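Local coordinates for fucolectin-related protein (Streptococcus pneumoniae, PDB 2WMF) that probably hydrolyses blood group antigen glycans of the host, as the catalytic module of a family 98 glycoside hydrolase, at residues Leu143-Tyr155 against Ala175-Thr189. Residues are numbered along the deposited sequence; the frame is centred on the assembly and turned at random.
Sequences LKGVLNIENYWIY and AHFIWHDHEKWFWET
D181 grips N151 with both carboxylate oxygens. D181 OD1 accepts N151 N on its syn lone pair at 2.8 Å, while OD2 accepts N151 ND2 in a nearly straight bond of 172°. D181 OD2 also accepts W179 NE1, on its anti lone pair, so two donors hold that oxygen and fix the carboxylate's rotation. Next to it the N148 amide lies almost flat on the W179 indole, planes 20° apart, with N148 ND2 3.3 Å from W179 CE2; a chi1 of 179° turns the N148 amide away from its own backbone N and onto the indole. W187 CH2 lies over the opposite indole face, toward its rim, and N148 OD1 receives N151 ND2, closing the polar cluster.

Further along, V146 CG2 meets F177 CD1 at 3.5 Å. On the other sheet face L147 CD2 touches both I178 CG2 and the edge of the H180 ring, at CD2. Beyond the strands, Y155 CD1 packs 3.6 Å from F186 CE1.

Six backbone bonds in parallel register, K144 O to E150 N, join strands 143-149 and 176-180, neighbours in the closed eight-stranded (beta/alpha)8 barrel. Helix 159-172 makes the crossover between them, strands 115-121 and 207-212 flank the pair, and L133 of helix 130-139 packs on V146.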
loop_
_atom_site.group_PDB
_atom_site.type_symbol
_atom_site.label_atom_id
_atom_site.label_comp_id
_atom_site.label_asym_id
_atom_site.label_seq_id
_atom_site.Cartn_x
_atom_site.Cartn_y
_atom_site.Cartn_z
ATOM N N LEU A 143 -17.914 -15.933 0.674
ATOM C CA LEU A 143 -17.251 -15.414 1.874
ATOM C C LEU A 143 -15.804 -15.916 1.875
ATOM O O LEU A 143 -15.549 -17.066 2.151
ATOM C CB LEU A 143 -17.987 -15.813 3.144
ATOM C CG LEU A 143 -17.366 -15.312 4.459
ATOM C CD1 LEU A 143 -17.156 -13.759 4.419
ATOM C CD2 LEU A 143 -18.138 -15.763 5.731
ATOM N N LYS A 144 -14.865 -15.007 1.618
ATOM C CA LYS A 144 -13.459 -15.345 1.441
ATOM C C LYS A 144 -12.614 -15.160 2.686
ATOM O O LYS A 144 -11.498 -15.667 2.752
ATOM C CB LYS A 144 -12.839 -14.535 0.270
ATOM C CG LYS A 144 -13.587 -14.685 -1.057
ATOM C CD LYS A 144 -13.589 -16.165 -1.474
ATOM C CE LYS A 144 -14.017 -16.336 -2.895
ATOM N NZ LYS A 144 -15.255 -15.710 -3.044
ATOM N N GLY A 145 -13.160 -14.523 3.710
ATOM C CA GLY A 145 -12.411 -14.261 4.929
ATOM C C GLY A 145 -12.944 -13.071 5.684
ATOM O O GLY A 145 -14.034 -12.551 5.401
ATOM N N VAL A 146 -12.142 -12.630 6.653
ATOM C CA VAL A 146 -12.549 -11.555 7.556
ATOM C C VAL A 146 -11.353 -10.635 7.844
ATOM O O VAL A 146 -10.210 -11.034 7.666
ATOM C CB VAL A 146 -13.141 -12.073 8.879
ATOM C CG1 VAL A 146 -14.381 -12.911 8.573
ATOM C CG2 VAL A 146 -12.122 -12.867 9.725
ATOM N N LEU A 147 -11.660 -9.444 8.344
ATOM C CA LEU A 147 -10.671 -8.422 8.665
ATOM C C LEU A 147 -10.793 -7.941 10.113
ATOM O O LEU A 147 -11.909 -7.814 10.654
ATOM C CB LEU A 147 -10.835 -7.221 7.770
ATOM C CG LEU A 147 -10.542 -7.440 6.283
ATOM C CD1 LEU A 147 -11.782 -7.223 5.423
ATOM C CD2 LEU A 147 -9.337 -6.556 5.862
ATOM N N ASN A 148 -9.614 -7.701 10.704
ATOM C CA ASN A 148 -9.459 -6.967 11.936
ATOM C C ASN A 148 -8.691 -5.706 11.538
ATOM O O ASN A 148 -7.601 -5.795 10.954
ATOM C CB ASN A 148 -8.632 -7.794 12.907
ATOM C CG ASN A 148 -8.382 -7.114 14.244
ATOM O OD1 ASN A 148 -8.805 -5.980 14.468
ATOM N ND2 ASN A 148 -7.705 -7.824 15.155
ATOM N N ILE A 149 -9.243 -4.552 11.864
ATOM C CA ILE A 149 -8.675 -3.273 11.434
ATOM C C ILE A 149 -8.580 -2.296 12.588
ATOM O O ILE A 149 -9.589 -2.023 13.208
ATOM C CB ILE A 149 -9.554 -2.627 10.297
ATOM C CG1 ILE A 149 -9.685 -3.551 9.087
ATOM C CG2 ILE A 149 -8.924 -1.295 9.805
ATOM C CD1 ILE A 149 -10.525 -2.976 7.927
ATOM N N GLU A 150 -7.365 -1.794 12.859
ATOM C CA GLU A 150 -7.131 -0.570 13.662
ATOM C C GLU A 150 -7.382 -0.721 15.165
ATOM O O GLU A 150 -8.502 -0.587 15.623
ATOM C CB GLU A 150 -7.953 0.622 13.174
ATOM C CG GLU A 150 -7.566 1.924 13.855
ATOM C CD GLU A 150 -8.463 3.075 13.378
ATOM O OE1 GLU A 150 -8.584 3.321 12.140
ATOM O OE2 GLU A 150 -9.103 3.702 14.259
ATOM N N ASN A 151 -6.296 -0.863 15.921
ATOM C CA ASN A 151 -6.351 -1.012 17.378
ATOM C C ASN A 151 -5.214 -0.325 18.123
ATOM O O ASN A 151 -5.136 -0.429 19.327
ATOM C CB ASN A 151 -6.333 -2.507 17.752
ATOM C CG ASN A 151 -7.460 -3.287 17.130
ATOM O OD1 ASN A 151 -8.548 -3.340 17.680
ATOM N ND2 ASN A 151 -7.196 -3.898 15.961
ATOM N N TYR A 152 -4.325 0.344 17.392
ATOM C CA TYR A 152 -3.094 0.910 18.008
ATOM C C TYR A 152 -3.413 1.950 19.112
ATOM O O TYR A 152 -2.594 2.159 20.008
ATOM C CB TYR A 152 -2.116 1.465 16.919
ATOM C CG TYR A 152 -2.839 2.275 15.865
ATOM C CD1 TYR A 152 -3.297 3.585 16.114
ATOM C CD2 TYR A 152 -3.122 1.731 14.621
ATOM C CE1 TYR A 152 -4.016 4.282 15.131
ATOM C CE2 TYR A 152 -3.821 2.407 13.686
ATOM C CZ TYR A 152 -4.262 3.697 13.928
ATOM O OH TYR A 152 -5.009 4.326 12.924
ATOM N N TRP A 153 -4.573 2.586 19.033
ATOM C CA TRP A 153 -4.947 3.590 20.020
ATOM C C TRP A 153 -5.808 3.079 21.170
ATOM O O TRP A 153 -6.199 3.856 22.073
ATOM C CB TRP A 153 -5.625 4.790 19.342
ATOM C CG TRP A 153 -6.892 4.440 18.590
ATOM C CD1 TRP A 153 -6.964 3.973 17.318
ATOM C CD2 TRP A 153 -8.253 4.537 19.063
ATOM N NE1 TRP A 153 -8.278 3.735 16.971
ATOM C CE2 TRP A 153 -9.090 4.109 18.017
ATOM C CE3 TRP A 153 -8.847 4.964 20.266
ATOM C CZ2 TRP A 153 -10.481 4.093 18.125
ATOM C CZ3 TRP A 153 -10.252 4.954 20.356
ATOM C CH2 TRP A 153 -11.046 4.499 19.315
ATOM N N ILE A 154 -6.091 1.781 21.145
ATOM C CA ILE A 154 -7.120 1.201 22.030
ATOM C C ILE A 154 -6.860 -0.294 22.266
ATOM O O ILE A 154 -7.747 -1.147 22.172
ATOM C CB ILE A 154 -8.538 1.554 21.489
ATOM C CG1 ILE A 154 -9.654 1.191 22.452
ATOM C CG2 ILE A 154 -8.799 0.965 20.089
ATOM C CD1 ILE A 154 -10.870 2.116 22.304
ATOM N N TYR A 155 -5.600 -0.605 22.532
ATOM C CA TYR A 155 -5.170 -1.996 22.676
ATOM C C TYR A 155 -5.769 -2.621 23.949
ATOM O O TYR A 155 -5.875 -1.971 25.003
ATOM C CB TYR A 155 -3.656 -2.080 22.725
ATOM C CG TYR A 155 -3.159 -3.493 22.916
ATOM C CD1 TYR A 155 -3.253 -4.409 21.869
ATOM C CD2 TYR A 155 -2.654 -3.958 24.151
ATOM C CE1 TYR A 155 -2.844 -5.731 22.029
ATOM C CE2 TYR A 155 -2.220 -5.304 24.302
ATOM C CZ TYR A 155 -2.317 -6.167 23.213
ATOM O OH TYR A 155 -1.954 -7.536 23.263
ATOM N N ALA A 175 -10.038 -20.020 4.145
ATOM C CA ALA A 175 -10.230 -18.595 4.089
ATOM C C ALA A 175 -9.024 -17.831 4.633
ATOM O O ALA A 175 -8.064 -18.440 5.152
ATOM C CB ALA A 175 -11.499 -18.230 4.861
ATOM N N HIS A 176 -9.070 -16.500 4.509
ATOM C CA HIS A 176 -7.988 -15.630 5.032
ATOM C C HIS A 176 -8.480 -14.693 6.150
ATOM O O HIS A 176 -9.550 -14.105 6.051
ATOM C CB HIS A 176 -7.386 -14.780 3.918
ATOM C CG HIS A 176 -6.525 -15.548 2.960
ATOM N ND1 HIS A 176 -7.015 -16.123 1.797
ATOM C CD2 HIS A 176 -5.202 -15.835 3.006
ATOM C CE1 HIS A 176 -6.021 -16.749 1.182
ATOM N NE2 HIS A 176 -4.902 -16.579 1.891
ATOM N N PHE A 177 -7.649 -14.561 7.170
ATOM C CA PHE A 177 -7.801 -13.578 8.228
ATOM C C PHE A 177 -6.794 -12.483 7.918
ATOM O O PHE A 177 -5.581 -12.734 7.834
ATOM C CB PHE A 177 -7.510 -14.194 9.600
ATOM C CG PHE A 177 -7.774 -13.257 10.788
ATOM C CD1 PHE A 177 -9.030 -13.181 11.340
ATOM C CD2 PHE A 177 -6.770 -12.407 11.267
ATOM C CE1 PHE A 177 -9.316 -12.332 12.402
ATOM C CE2 PHE A 177 -7.019 -11.566 12.327
ATOM C CZ PHE A 177 -8.288 -11.503 12.887
ATOM N N ILE A 178 -7.310 -11.268 7.752
ATOM C CA ILE A 178 -6.480 -10.101 7.335
ATOM C C ILE A 178 -6.500 -9.072 8.464
ATOM O O ILE A 178 -7.563 -8.535 8.802
ATOM C CB ILE A 178 -6.958 -9.481 6.011
ATOM C CG1 ILE A 178 -6.997 -10.557 4.913
ATOM C CG2 ILE A 178 -6.041 -8.271 5.594
ATOM C CD1 ILE A 178 -7.375 -10.037 3.549
ATOM N N TRP A 179 -5.311 -8.802 9.014
ATOM C CA TRP A 179 -5.166 -7.889 10.164
ATOM C C TRP A 179 -4.392 -6.616 9.764
ATOM O O TRP A 179 -3.205 -6.697 9.507
ATOM C CB TRP A 179 -4.443 -8.594 11.337
ATOM C CG TRP A 179 -4.512 -7.864 12.655
ATOM C CD1 TRP A 179 -4.774 -6.529 12.861
ATOM C CD2 TRP A 179 -4.298 -8.430 13.949
ATOM N NE1 TRP A 179 -4.723 -6.239 14.194
ATOM C CE2 TRP A 179 -4.421 -7.382 14.889
ATOM C CE3 TRP A 179 -3.997 -9.728 14.410
ATOM C CZ2 TRP A 179 -4.293 -7.604 16.266
ATOM C CZ3 TRP A 179 -3.858 -9.951 15.749
ATOM C CH2 TRP A 179 -3.997 -8.889 16.675
ATOM N N HIS A 180 -5.079 -5.473 9.692
ATOM C CA HIS A 180 -4.444 -4.179 9.395
ATOM C C HIS A 180 -4.205 -3.443 10.707
ATOM O O HIS A 180 -5.142 -3.169 11.488
ATOM C CB HIS A 180 -5.358 -3.291 8.530
ATOM C CG HIS A 180 -5.510 -3.732 7.104
ATOM N ND1 HIS A 180 -4.526 -3.557 6.150
ATOM C CD2 HIS A 180 -6.575 -4.263 6.456
ATOM C CE1 HIS A 180 -4.971 -3.992 4.979
ATOM N NE2 HIS A 180 -6.213 -4.413 5.128
ATOM N N ASP A 181 -2.948 -3.077 10.961
ATOM C CA ASP A 181 -2.604 -2.335 12.190
ATOM C C ASP A 181 -1.205 -1.755 12.048
ATOM O O ASP A 181 -0.567 -1.905 10.996
ATOM C CB ASP A 181 -2.782 -3.220 13.453
ATOM C CG ASP A 181 -3.830 -2.697 14.391
ATOM O OD1 ASP A 181 -3.936 -1.451 14.502
ATOM O OD2 ASP A 181 -4.574 -3.538 14.983
ATOM N N HIS A 182 -0.761 -1.035 13.063
ATOM C CA HIS A 182 0.390 -0.158 12.902
ATOM C C HIS A 182 1.121 0.053 14.218
ATOM O O HIS A 182 0.530 -0.117 15.295
ATOM C CB HIS A 182 -0.064 1.188 12.331
ATOM C CG HIS A 182 0.914 1.778 11.389
ATOM N ND1 HIS A 182 1.683 2.889 11.651
ATOM C CD2 HIS A 182 1.300 1.333 10.173
ATOM C CE1 HIS A 182 2.460 3.133 10.611
ATOM N NE2 HIS A 182 2.259 2.190 9.710
ATOM N N GLU A 183 2.378 0.477 14.077
ATOM C CA GLU A 183 3.311 0.889 15.117
ATOM C C GLU A 183 4.169 -0.236 15.608
ATOM O O GLU A 183 3.709 -1.364 15.737
ATOM C CB GLU A 183 2.592 1.662 16.249
ATOM C CG GLU A 183 1.837 2.932 15.707
ATOM C CD GLU A 183 1.217 3.811 16.799
ATOM O OE1 GLU A 183 1.720 3.806 17.940
ATOM O OE2 GLU A 183 0.275 4.548 16.482
ATOM N N LYS A 184 5.412 0.087 15.926
ATOM C CA LYS A 184 6.399 -0.920 16.302
ATOM C C LYS A 184 5.993 -1.636 17.601
ATOM O O LYS A 184 5.952 -2.860 17.657
ATOM C CB LYS A 184 7.780 -0.293 16.490
ATOM C CG LYS A 184 8.378 0.390 15.224
ATOM C CD LYS A 184 9.421 1.451 15.582
ATOM C CE LYS A 184 9.776 2.373 14.434
ATOM N NZ LYS A 184 10.296 3.740 14.866
ATOM N N TRP A 185 5.736 -0.872 18.667
ATOM C CA TRP A 185 5.387 -1.480 19.981
ATOM C C TRP A 185 4.149 -2.382 19.826
ATOM O O TRP A 185 4.057 -3.429 20.469
ATOM C CB TRP A 185 5.150 -0.369 21.034
ATOM C CG TRP A 185 3.882 0.356 20.788
ATOM C CD1 TRP A 185 3.685 1.439 19.942
ATOM C CD2 TRP A 185 2.590 0.009 21.291
ATOM N NE1 TRP A 185 2.334 1.755 19.894
ATOM C CE2 TRP A 185 1.650 0.902 20.716
ATOM C CE3 TRP A 185 2.119 -0.978 22.180
ATOM C CZ2 TRP A 185 0.303 0.841 21.017
ATOM C CZ3 TRP A 185 0.749 -1.041 22.453
ATOM C CH2 TRP A 185 -0.127 -0.165 21.850
ATOM N N PHE A 186 3.209 -1.975 18.967
ATOM C CA PHE A 186 1.940 -2.658 18.811
ATOM C C PHE A 186 2.179 -4.053 18.210
ATOM O O PHE A 186 1.752 -5.077 18.739
ATOM C CB PHE A 186 0.954 -1.835 17.951
ATOM C CG PHE A 186 -0.366 -2.519 17.780
ATOM C CD1 PHE A 186 -1.385 -2.333 18.689
ATOM C CD2 PHE A 186 -0.549 -3.430 16.748
ATOM C CE1 PHE A 186 -2.586 -3.011 18.602
ATOM C CE2 PHE A 186 -1.774 -4.139 16.634
ATOM C CZ PHE A 186 -2.788 -3.940 17.591
ATOM N N TRP A 187 2.838 -4.086 17.063
ATOM C CA TRP A 187 3.101 -5.361 16.422
ATOM C C TRP A 187 4.026 -6.235 17.276
ATOM O O TRP A 187 3.886 -7.494 17.277
ATOM C CB TRP A 187 3.644 -5.168 14.987
ATOM C CG TRP A 187 2.584 -4.841 14.004
ATOM C CD1 TRP A 187 2.489 -3.719 13.246
ATOM C CD2 TRP A 187 1.477 -5.673 13.607
ATOM N NE1 TRP A 187 1.385 -3.776 12.433
ATOM C CE2 TRP A 187 0.734 -4.959 12.647
ATOM C CE3 TRP A 187 1.025 -6.940 13.995
ATOM C CZ2 TRP A 187 -0.427 -5.479 12.036
ATOM C CZ3 TRP A 187 -0.151 -7.436 13.435
ATOM C CH2 TRP A 187 -0.855 -6.718 12.451
ATOM N N GLU A 188 4.967 -5.626 17.982
ATOM C CA GLU A 188 5.808 -6.395 18.915
ATOM C C GLU A 188 4.903 -7.098 19.954
ATOM O O GLU A 188 5.071 -8.283 20.302
ATOM C CB GLU A 188 6.837 -5.484 19.593
ATOM C CG GLU A 188 7.968 -5.082 18.725
ATOM C CD GLU A 188 8.819 -3.942 19.262
ATOM O OE1 GLU A 188 8.608 -3.489 20.440
ATOM O OE2 GLU A 188 9.742 -3.536 18.514
ATOM N N THR A 189 3.900 -6.373 20.415
ATOM C CA THR A 189 3.022 -6.863 21.465
ATOM C C THR A 189 2.128 -7.981 20.964
ATOM O O THR A 189 1.960 -9.025 21.637
ATOM C CB THR A 189 2.200 -5.672 22.076
ATOM O OG1 THR A 189 3.110 -4.749 22.676
ATOM C CG2 THR A 189 1.271 -6.154 23.151
HETATM O O HOH W 1 -9.704 -16.478 0.908
#